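PDB 4YAR: 2-hydroxyethylphosphonate dioxygenase from Streptomyces viridochromogenes, which uses a non-heme iron centre and O2 to convert 2-hydroxyethylphosphonate to hydroxymethylphosphonate and formate in bialaphos biosynthesis. Local coordinates for residues L28-D31 / D32-L36; A9-M12 / N13-Y17; A409-Y413 / Q414-E418. The protein carries 1 engineered substitution. One frame throughout, in Å; residues are numbered along the deposited sequence.

Contact 1: residues L28-D31 / D32-L36; sequences LPLD and DLRRL. With CD (cadmium ion), chain F.
D32 OD1, set beside D31 in the first turn of helix 30-36, is gripped by a cadmium ion and by two nitrogens of R35. The cadmium lies 2.3 Å from D32 OD1 and 2.5 Å from D32 OD2, so the carboxylate chelates it with both oxygens. Three waters also bind the ion. One of them donates a hydrogen bond of 2.7 Å to D31 OD1, which makes D31 a second-shell group. CG of D31 stands between its own backbone N and carbonyl carbon (chi1 58°), and this brings OD1 to the metal side. The two carboxylates lie side by side, their planes 30° apart. R35 comes end-on: NH2 is 3.1 Å from D32 OD1, and NH1 reaches the same atom. The oxygen lies in the guanidinium plane. R35 also forms a salt bridge with E43, so it is shared between two acids. P29 CG rests 3.6 Å from D32 OD2. P29 is the N-cap residue, and its O takes the first helical bond, from L33 N at 3.3 Å. L30 CD1 touches the stem of R34 at CG. The helix is the second of a helix-turn-helix motif assigned by similarity. Its buried side carries L33 and L36. L33 packs on T22 and A23 of helix 19-26, and both leucines meet L8 of helix 5-15 and L52 of helix 49-55.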
loop_
_atom_site.group_PDB
_atom_site.type_symbol
_atom_site.label_atom_id
_atom_site.label_comp_id
_atom_site.label_asym_id
_atom_site.label_seq_id
_atom_site.Cartn_x
_atom_site.Cartn_y
_atom_site.Cartn_z
ATOM N N LEU A 28 38.911 10.500 -7.079
ATOM C CA LEU A 28 38.009 11.589 -7.410
ATOM C C LEU A 28 38.418 12.852 -6.716
ATOM O O LEU A 28 38.913 12.816 -5.639
ATOM C CB LEU A 28 36.582 11.254 -7.015
ATOM C CG LEU A 28 35.883 10.165 -7.824
ATOM C CD1 LEU A 28 34.442 10.042 -7.350
ATOM C CD2 LEU A 28 35.910 10.483 -9.340
ATOM N N PRO A 29 38.146 14.006 -7.331
ATOM C CA PRO A 29 38.368 15.262 -6.637
ATOM C C PRO A 29 37.565 15.358 -5.363
ATOM O O PRO A 29 36.374 15.070 -5.362
ATOM C CB PRO A 29 37.841 16.316 -7.621
ATOM C CG PRO A 29 37.916 15.677 -8.941
ATOM C CD PRO A 29 37.666 14.194 -8.719
ATOM N N LEU A 30 38.191 15.808 -4.309
ATOM C CA LEU A 30 37.533 15.925 -3.020
ATOM C C LEU A 30 36.390 16.897 -3.035
ATOM O O LEU A 30 35.331 16.598 -2.485
ATOM C CB LEU A 30 38.530 16.307 -1.943
ATOM C CG LEU A 30 37.998 16.514 -0.531
ATOM C CD1 LEU A 30 37.046 15.402 -0.063
ATOM C CD2 LEU A 30 39.226 16.597 0.379
ATOM N N ASP A 31 36.586 18.049 -3.684
ATOM C CA ASP A 31 35.552 19.048 -3.814
ATOM C C ASP A 31 34.315 18.495 -4.444
ATOM O O ASP A 31 33.211 18.832 -4.029
ATOM C CB ASP A 31 36.037 20.374 -4.503
ATOM C CG ASP A 31 36.635 20.214 -5.926
ATOM O OD1 ASP A 31 36.585 19.152 -6.573
ATOM O OD2 ASP A 31 37.216 21.236 -6.405
ATOM N N ASP A 32 34.481 17.610 -5.423
ATOM C CA ASP A 32 33.331 16.940 -6.011
ATOM C C ASP A 32 32.572 16.065 -4.974
ATOM O O ASP A 32 31.338 16.081 -4.883
ATOM C CB ASP A 32 33.749 16.090 -7.202
ATOM C CG ASP A 32 33.989 16.901 -8.485
ATOM O OD1 ASP A 32 33.730 18.113 -8.560
ATOM O OD2 ASP A 32 34.434 16.231 -9.428
ATOM N N LEU A 33 33.309 15.318 -4.168
ATOM C CA LEU A 33 32.651 14.471 -3.156
ATOM C C LEU A 33 31.963 15.284 -2.061
ATOM O O LEU A 33 30.844 14.937 -1.653
ATOM C CB LEU A 33 33.649 13.520 -2.523
ATOM C CG LEU A 33 33.069 12.457 -1.570
ATOM C CD1 LEU A 33 32.055 11.549 -2.229
ATOM C CD2 LEU A 33 34.245 11.622 -1.152
ATOM N N ARG A 34 32.595 16.369 -1.603
ATOM C CA ARG A 34 31.969 17.274 -0.624
ATOM C C ARG A 34 30.679 17.841 -1.172
ATOM O O ARG A 34 29.679 17.955 -0.438
ATOM C CB ARG A 34 32.927 18.395 -0.206
ATOM C CG ARG A 34 34.132 17.891 0.593
ATOM C CD ARG A 34 34.881 19.004 1.324
ATOM N NE ARG A 34 33.923 19.894 1.996
ATOM C CZ ARG A 34 33.676 21.180 1.703
ATOM N NH1 ARG A 34 34.360 21.849 0.762
ATOM N NH2 ARG A 34 32.740 21.826 2.395
ATOM N N ARG A 35 30.658 18.131 -2.473
ATOM C CA ARG A 35 29.439 18.633 -3.117
ATOM C C ARG A 35 28.365 17.562 -3.278
ATOM O O ARG A 35 27.183 17.829 -3.042
ATOM C CB ARG A 35 29.766 19.282 -4.469
ATOM C CG ARG A 35 28.903 20.494 -4.774
ATOM C CD ARG A 35 29.300 21.203 -6.058
ATOM N NE ARG A 35 29.473 20.236 -7.133
ATOM C CZ ARG A 35 30.650 19.764 -7.551
ATOM N NH1 ARG A 35 31.791 20.216 -7.014
ATOM N NH2 ARG A 35 30.691 18.842 -8.526
ATOM N N LEU A 36 28.768 16.355 -3.664
ATOM C CA LEU A 36 27.868 15.223 -3.713
ATOM C C LEU A 36 27.133 15.006 -2.356
ATOM O O LEU A 36 26.020 14.447 -2.316
ATOM C CB LEU A 36 28.616 13.975 -4.126
ATOM C CG LEU A 36 29.109 13.937 -5.582
ATOM C CD1 LEU A 36 29.877 12.643 -5.870
ATOM C CD2 LEU A 36 27.945 14.107 -6.538
HETATM CD CD CD F . 34.807 18.400 -10.594
HETATM O O HOH W 1 36.511 19.081 -9.234
HETATM O O HOH W 2 33.106 17.866 -11.535
HETATM O O HOH W 3 35.442 16.595 -10.597
#

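Contact 2: residues A9-M12 / N13-Y17; sequences AHWM and NARKY
W11 O accepts from R15 N at 3.0 Å in the last turn of helix 5-15, and M12 O then takes Y17 N at 3.1 Å as the chain turns away. W11 and R15 run side by side and point the same way. The indole meets the guanidinium with its benzo edge: W11 CE3 sits 3.8 Å above the middle of the guanidinium plane. The two planes are 52° apart, so this is not a parallel stack. R15 is bent at chi2 (-51°), which folds its chain back towards the tryptophan. W11 CE3 also touches A14 CB at 3.8 Å. R15 NE bonds to L56 O, which anchors the guanidinium on the loop after helix 49-55. The helix ends in a Schellman motif. K16 has positive phi (55°); its N bonds to N13 O, while the longer bond from Y17 N closes the turn. This helix opens the first cro/C1-type helix-turn-helix domain. K16 is also a substrate-binding residue, at a site shared between the two subunits of the dimer. On another flank, a water lies 2.7 Å from H10 O and 2.8 Å from N13 OD1 and could donate to either. The ring of Y17 has R15 CB centred over one face, 3.6 Å above its plane. M12 and Y17 both touch T22 of helix 19-26.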
loop_
_atom_site.group_PDB
_atom_site.type_symbol
_atom_site.label_atom_id
_atom_site.label_comp_id
_atom_site.label_asym_id
_atom_site.label_seq_id
_atom_site.Cartn_x
_atom_site.Cartn_y
_atom_site.Cartn_z
ATOM N N ALA A 9 26.620 8.911 2.263
ATOM C CA ALA A 9 27.091 9.121 3.616
ATOM C C ALA A 9 26.957 7.833 4.404
ATOM O O ALA A 9 27.887 7.462 5.110
ATOM C CB ALA A 9 26.366 10.274 4.305
ATOM N N HIS A 10 25.816 7.159 4.278
ATOM C CA HIS A 10 25.600 5.851 4.944
ATOM C C HIS A 10 26.720 4.839 4.643
ATOM O O HIS A 10 27.272 4.192 5.533
ATOM C CB HIS A 10 24.220 5.238 4.528
ATOM C CG HIS A 10 24.107 3.779 4.836
ATOM N ND1 HIS A 10 24.018 3.298 6.127
ATOM C CD2 HIS A 10 24.151 2.695 4.038
ATOM C CE1 HIS A 10 23.992 1.976 6.099
ATOM N NE2 HIS A 10 24.087 1.585 4.845
ATOM N N TRP A 11 27.109 4.724 3.369
ATOM C CA TRP A 11 28.141 3.742 2.986
ATOM C C TRP A 11 29.535 4.180 3.337
ATOM O O TRP A 11 30.374 3.363 3.755
ATOM C CB TRP A 11 28.013 3.324 1.513
ATOM C CG TRP A 11 26.844 2.411 1.335
ATOM C CD1 TRP A 11 25.656 2.692 0.729
ATOM C CD2 TRP A 11 26.725 1.089 1.858
ATOM N NE1 TRP A 11 24.796 1.632 0.844
ATOM C CE2 TRP A 11 25.435 0.619 1.509
ATOM C CE3 TRP A 11 27.586 0.248 2.572
ATOM C CZ2 TRP A 11 24.979 -0.645 1.862
ATOM C CZ3 TRP A 11 27.107 -1.039 2.940
ATOM C CH2 TRP A 11 25.843 -1.462 2.558
ATOM N N MET A 12 29.808 5.464 3.263
ATOM C CA MET A 12 31.056 5.946 3.818
ATOM C C MET A 12 31.159 5.643 5.295
ATOM O O MET A 12 32.207 5.174 5.760
ATOM C CB MET A 12 31.257 7.446 3.595
ATOM C CG MET A 12 31.448 7.813 2.123
ATOM S SD MET A 12 31.206 9.620 1.917
ATOM C CE MET A 12 32.556 10.286 2.853
ATOM N N ASN A 13 30.098 5.934 6.037
ATOM C CA ASN A 13 30.120 5.589 7.466
ATOM C C ASN A 13 30.267 4.071 7.712
ATOM O O ASN A 13 31.019 3.626 8.620
ATOM C CB ASN A 13 28.861 6.091 8.130
ATOM C CG ASN A 13 28.781 5.614 9.556
ATOM O OD1 ASN A 13 28.044 4.668 9.893
ATOM N ND2 ASN A 13 29.589 6.205 10.381
ATOM N N ALA A 14 29.605 3.276 6.897
ATOM C CA ALA A 14 29.702 1.805 7.051
ATOM C C ALA A 14 31.095 1.286 6.881
ATOM O O ALA A 14 31.524 0.410 7.614
ATOM C CB ALA A 14 28.774 1.110 6.119
ATOM N N ARG A 15 31.835 1.839 5.928
ATOM C CA ARG A 15 33.229 1.484 5.737
ATOM C C ARG A 15 34.226 2.165 6.683
ATOM O O ARG A 15 35.390 1.800 6.696
ATOM C CB ARG A 15 33.622 1.791 4.254
ATOM C CG ARG A 15 32.699 1.165 3.214
ATOM C CD ARG A 15 32.460 -0.340 3.423
ATOM N NE ARG A 15 31.741 -0.924 2.312
ATOM C CZ ARG A 15 30.817 -1.894 2.355
ATOM N NH1 ARG A 15 30.447 -2.440 3.510
ATOM N NH2 ARG A 15 30.217 -2.270 1.222
ATOM N N LYS A 16 33.771 3.161 7.446
ATOM C CA LYS A 16 34.592 4.099 8.223
ATOM C C LYS A 16 35.644 4.837 7.408
ATOM O O LYS A 16 36.779 5.017 7.885
ATOM C CB LYS A 16 35.276 3.438 9.460
ATOM C CG LYS A 16 34.374 2.569 10.320
ATOM C CD LYS A 16 35.113 2.074 11.574
ATOM C CE LYS A 16 34.175 1.459 12.588
ATOM N NZ LYS A 16 33.086 2.379 13.065
ATOM N N TYR A 17 35.272 5.310 6.211
ATOM C CA TYR A 17 36.126 6.169 5.436
ATOM C C TYR A 17 35.732 7.655 5.578
ATOM O O TYR A 17 34.540 8.014 5.524
ATOM C CB TYR A 17 36.066 5.835 3.942
ATOM C CG TYR A 17 36.387 4.431 3.498
ATOM C CD1 TYR A 17 37.232 3.584 4.227
ATOM C CD2 TYR A 17 35.914 3.985 2.286
ATOM C CE1 TYR A 17 37.522 2.314 3.772
ATOM C CE2 TYR A 17 36.185 2.726 1.821
ATOM C CZ TYR A 17 37.007 1.892 2.568
ATOM O OH TYR A 17 37.267 0.639 2.072
HETATM O O HOH W 4 26.354 3.531 8.002
#

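Contact 3: residues A409-Y413 / Q414-E418; sequences AHLGY and QDWLE
H410 ND1 donates to D415 OD2 at 2.7 Å, a nearly straight bond with an N-H...O angle of 166°. The oxygen uses its syn lone pair and lies in the imidazole plane. Ring and carboxylate are almost coplanar, 17° apart. L411 divides its two methyl groups: CD2 lies 3.6 Å from D415 OD2, and CD1 lies 3.6 Å from W416 CZ2. On a different side Q414 CG sits over the face of the Y413 ring in a CH-pi contact, 4.2 Å from the centroid. The backbone positions these groups. A cis peptide precedes L411. G412 is the N-cap of helix 413-420, and its O takes W416 N at 3.0 Å. A water ties A409 O to D415 N, so D415 is held to the loop through both its side chain and its backbone. Farther out, H353 pairs with the L411 backbone and meets W416 edge-to-face, while D333 OD1 accepts from Y413 N. The bond requires a proton on H410 ND1. D415 stands in the first turn of its helix, where the helix end would probably favour a charged carboxylate. That charge would in turn be expected to raise the basicity of the imidazole.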
loop_
_atom_site.group_PDB
_atom_site.type_symbol
_atom_site.label_atom_id
_atom_site.label_comp_id
_atom_site.label_asym_id
_atom_site.label_seq_id
_atom_site.Cartn_x
_atom_site.Cartn_y
_atom_site.Cartn_z
ATOM N N ALA A 409 3.706 2.300 1.356
ATOM C CA ALA A 409 4.535 1.767 2.453
ATOM C C ALA A 409 4.908 2.808 3.510
ATOM O O ALA A 409 5.256 2.445 4.625
ATOM C CB ALA A 409 5.794 1.182 1.883
ATOM N N HIS A 410 4.873 4.093 3.193
ATOM C CA HIS A 410 5.375 5.123 4.083
ATOM C C HIS A 410 4.401 6.340 4.092
ATOM O O HIS A 410 4.124 6.873 3.029
ATOM C CB HIS A 410 6.755 5.557 3.585
ATOM C CG HIS A 410 7.717 4.410 3.476
ATOM N ND1 HIS A 410 8.096 3.651 4.561
ATOM C CD2 HIS A 410 8.386 3.905 2.408
ATOM C CE1 HIS A 410 8.917 2.699 4.155
ATOM N NE2 HIS A 410 9.114 2.837 2.857
ATOM N N LEU A 411 3.832 6.690 5.233
ATOM C CA LEU A 411 3.941 5.921 6.491
ATOM C C LEU A 411 2.869 4.856 6.485
ATOM O O LEU A 411 1.699 5.169 6.312
ATOM C CB LEU A 411 3.709 6.786 7.712
ATOM C CG LEU A 411 4.665 7.910 8.019
ATOM C CD1 LEU A 411 4.259 8.650 9.292
ATOM C CD2 LEU A 411 6.029 7.349 8.210
ATOM N N GLY A 412 3.266 3.595 6.594
ATOM C CA GLY A 412 2.339 2.507 6.625
ATOM C C GLY A 412 2.284 1.957 8.029
ATOM O O GLY A 412 3.025 2.479 8.927
ATOM N N TYR A 413 1.462 0.917 8.235
ATOM C CA TYR A 413 1.186 0.493 9.626
ATOM C C TYR A 413 2.461 -0.097 10.296
ATOM O O TYR A 413 2.661 0.123 11.461
ATOM C CB TYR A 413 -0.055 -0.371 9.833
ATOM C CG TYR A 413 0.156 -1.841 9.524
ATOM C CD1 TYR A 413 0.517 -2.261 8.252
ATOM C CD2 TYR A 413 0.038 -2.786 10.466
ATOM C CE1 TYR A 413 0.709 -3.603 7.956
ATOM C CE2 TYR A 413 0.207 -4.145 10.176
ATOM C CZ TYR A 413 0.566 -4.562 8.936
ATOM O OH TYR A 413 0.750 -5.945 8.672
ATOM N N GLN A 414 3.341 -0.701 9.513
ATOM C CA GLN A 414 4.631 -1.215 10.037
ATOM C C GLN A 414 5.603 -0.072 10.424
ATOM O O GLN A 414 6.349 -0.192 11.417
ATOM C CB GLN A 414 5.252 -2.098 8.975
ATOM C CG GLN A 414 4.548 -3.394 8.811
ATOM C CD GLN A 414 4.943 -4.066 7.503
ATOM O OE1 GLN A 414 4.690 -3.515 6.393
ATOM N NE2 GLN A 414 5.529 -5.281 7.602
ATOM N N ASP A 415 5.600 1.078 9.694
ATOM C CA ASP A 415 6.367 2.296 10.112
ATOM C C ASP A 415 5.798 2.804 11.438
ATOM O O ASP A 415 6.546 3.196 12.372
ATOM C CB ASP A 415 6.230 3.474 9.105
ATOM C CG ASP A 415 7.135 3.367 7.915
ATOM O OD1 ASP A 415 8.116 2.586 7.903
ATOM O OD2 ASP A 415 6.936 4.091 6.916
ATOM N N TRP A 416 4.482 2.767 11.575
ATOM C CA TRP A 416 3.881 3.215 12.836
ATOM C C TRP A 416 4.352 2.426 14.014
ATOM O O TRP A 416 4.656 2.988 15.114
ATOM C CB TRP A 416 2.352 3.306 12.772
ATOM C CG TRP A 416 1.858 4.468 12.007
ATOM C CD1 TRP A 416 1.187 4.455 10.819
ATOM C CD2 TRP A 416 2.033 5.855 12.346
ATOM N NE1 TRP A 416 0.919 5.744 10.405
ATOM C CE2 TRP A 416 1.432 6.624 11.314
ATOM C CE3 TRP A 416 2.625 6.523 13.429
ATOM C CZ2 TRP A 416 1.400 8.019 11.346
ATOM C CZ3 TRP A 416 2.607 7.940 13.450
ATOM C CH2 TRP A 416 2.011 8.652 12.404
ATOM N N LEU A 417 4.467 1.110 13.817
ATOM C CA LEU A 417 4.963 0.273 14.908
ATOM C C LEU A 417 6.362 0.683 15.295
ATOM O O LEU A 417 6.711 0.843 16.458
ATOM C CB LEU A 417 4.893 -1.198 14.485
ATOM C CG LEU A 417 5.345 -2.230 15.521
ATOM C CD1 LEU A 417 4.231 -2.478 16.504
ATOM C CD2 LEU A 417 5.675 -3.504 14.815
ATOM N N GLU A 418 7.239 0.901 14.332
ATOM C CA GLU A 418 8.587 1.331 14.639
ATOM C C GLU A 418 8.652 2.748 15.203
ATOM O O GLU A 418 9.497 3.045 16.035
ATOM C CB GLU A 418 9.427 1.244 13.356
ATOM C CG GLU A 418 10.814 1.772 13.453
ATOM C CD GLU A 418 11.796 0.927 14.256
ATOM O OE1 GLU A 418 11.569 -0.264 14.475
ATOM O OE2 GLU A 418 12.889 1.473 14.537
HETATM O O HOH W 5 5.107 0.708 6.687
#

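How the contacts relate
The three contacts follow one another along the chain; none nests in or crosses another. Each is local, joining neighbouring turns of one helix or a loop to the helix after it, so none closes a long loop. Contact 2 comes first, at the end of helix 5-15. Contact 1 follows at the start of helix 30-36. Their centres are about 15 Å apart and they do not touch, but both belong to the first cro/C1-type domain, and both reach T22 on helix 19-26. Contact 3 lies near the C terminus, where strand 400-407 of the seven-stranded sheet passes into helix 413-420. Its centre is about 26 Å from that of contact 2 and about 35 Å from contact 1's.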